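Local atomic coordinates of transcriptional regulator, LysR family (Vibrio cholerae, PDB entry 3SZP), a protein that activates virulence genes in Vibrio cholerae as a LysR-type transcription factor, probably by binding regulatory DNA through its winged helix-turn-helix domain. Residues L199-S202 / Q203-V207. Residues are numbered along the deposited sequence; the frame is centred on the assembly and turned at random.
Sequences LTNS and QGETV
Asn201 and Glu205 join across the turn of a beta hairpin, a compact example of how one amide side chain can organise a chain reversal. With its CG set between the backbone N and the carbonyl carbon (chi1 76°), Asn201 turns its amide back over the loop. There Asn201 OD1 accepts the N-H of Glu205 N at 3.0 Å, from well above the plane of the amide, and more weakly that of Gln203, whose N lies 2.8 Å from the same oxygen. At the other end of the amide, Asn201 ND2 donates to Glu205 OE1 at 3.0 Å, with amide and carboxylate planes 70° apart.

Two backbone bonds beside this grip define the turn. Gly204 N reaches Asn201 O at 3.0 Å, closing a type I turn from Asn201 to Gly204, while Asn201 N donates to Glu205 O at 2.8 Å. Gly204 takes a positive phi of 98°, which suits glycine, and with Glu205 forms the bulged pair facing Asn201: a type I turn with a G1 beta bulge. Farther along, Leu199 and Val207 form an antiparallel hydrogen-bonded pair, and Thr200 OG1 rests 3.5 Å from Thr206 CG2 where the two threonines lie side by side.

Outside the hairpin, His179 binds Glu205 OE2 and Asp256 binds Ser202 OG, anchoring the turn to neighbouring loops. With both ends of its amide engaged, Asn201 is held against flipping, and protonation of His179 would probably strengthen its bond to Glu205.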
loop_
_atom_site.group_PDB
_atom_site.type_symbol
_atom_site.label_atom_id
_atom_site.label_comp_id
_atom_site.label_asym_id
_atom_site.label_seq_id
_atom_site.Cartn_x
_atom_site.Cartn_y
_atom_site.Cartn_z
ATOM N N LEU A 199 24.382 -26.165 22.810
ATOM C CA LEU A 199 24.382 -27.367 23.620
ATOM C C LEU A 199 25.780 -27.722 24.066
ATOM O O LEU A 199 26.729 -27.639 23.287
ATOM C CB LEU A 199 23.788 -28.523 22.834
ATOM C CG LEU A 199 22.414 -28.285 22.217
ATOM C CD1 LEU A 199 22.142 -29.295 21.108
ATOM C CD2 LEU A 199 21.347 -28.339 23.292
ATOM N N THR A 200 25.896 -28.141 25.320
ATOM C CA THR A 200 27.177 -28.509 25.899
ATOM C C THR A 200 27.081 -29.894 26.545
ATOM O O THR A 200 26.127 -30.178 27.266
ATOM C CB THR A 200 27.596 -27.472 26.956
ATOM O OG1 THR A 200 27.612 -26.176 26.347
ATOM C CG2 THR A 200 28.984 -27.787 27.529
ATOM N N ASN A 201 28.048 -30.763 26.270
ATOM C CA ASN A 201 28.033 -32.079 26.896
ATOM C C ASN A 201 28.881 -32.070 28.155
ATOM O O ASN A 201 29.461 -31.036 28.494
ATOM C CB ASN A 201 28.402 -33.209 25.918
ATOM C CG ASN A 201 29.898 -33.294 25.617
ATOM O OD1 ASN A 201 30.722 -32.594 26.214
ATOM N ND2 ASN A 201 30.249 -34.177 24.680
ATOM N N SER A 202 28.952 -33.196 28.861
ATOM C CA SER A 202 29.663 -33.189 30.131
ATOM C C SER A 202 31.180 -33.100 29.957
ATOM O O SER A 202 31.888 -32.779 30.900
ATOM C CB SER A 202 29.268 -34.388 31.003
ATOM O OG SER A 202 29.320 -35.576 30.245
ATOM N N GLN A 203 31.675 -33.368 28.756
ATOM C CA GLN A 203 33.099 -33.216 28.479
ATOM C C GLN A 203 33.443 -31.759 28.197
ATOM O O GLN A 203 34.610 -31.391 28.122
ATOM C CB GLN A 203 33.519 -34.080 27.286
ATOM C CG GLN A 203 33.743 -35.530 27.628
ATOM C CD GLN A 203 32.666 -36.072 28.543
ATOM O OE1 GLN A 203 31.479 -36.116 28.176
ATOM N NE2 GLN A 203 33.064 -36.464 29.753
ATOM N N GLY A 204 32.416 -30.938 28.021
ATOM C CA GLY A 204 32.619 -29.527 27.746
ATOM C C GLY A 204 32.528 -29.192 26.272
ATOM O O GLY A 204 32.678 -28.042 25.873
ATOM N N GLU A 205 32.274 -30.196 25.445
ATOM C CA GLU A 205 32.068 -29.932 24.042
ATOM C C GLU A 205 30.783 -29.144 23.879
ATOM O O GLU A 205 29.778 -29.422 24.545
ATOM C CB GLU A 205 31.949 -31.225 23.259
ATOM C CG GLU A 205 33.230 -31.970 23.045
ATOM C CD GLU A 205 32.964 -33.229 22.266
ATOM O OE1 GLU A 205 32.602 -34.248 22.895
ATOM O OE2 GLU A 205 33.071 -33.185 21.026
ATOM N N THR A 206 30.799 -28.178 22.972
ATOM C CA THR A 206 29.616 -27.386 22.747
ATOM C C THR A 206 29.308 -27.328 21.280
ATOM O O THR A 206 30.195 -27.134 20.458
ATOM C CB THR A 206 29.807 -25.961 23.192
ATOM O OG1 THR A 206 30.555 -25.289 22.177
ATOM C CG2 THR A 206 30.554 -25.923 24.514
ATOM N N VAL A 207 28.030 -27.459 20.967
ATOM C CA VAL A 207 27.582 -27.397 19.598
ATOM C C VAL A 207 26.555 -26.280 19.480
ATOM O O VAL A 207 25.695 -26.121 20.350
ATOM C CB VAL A 207 27.004 -28.753 19.161
ATOM C CG1 VAL A 207 26.230 -28.626 17.877
ATOM C CG2 VAL A 207 28.129 -29.758 18.994
#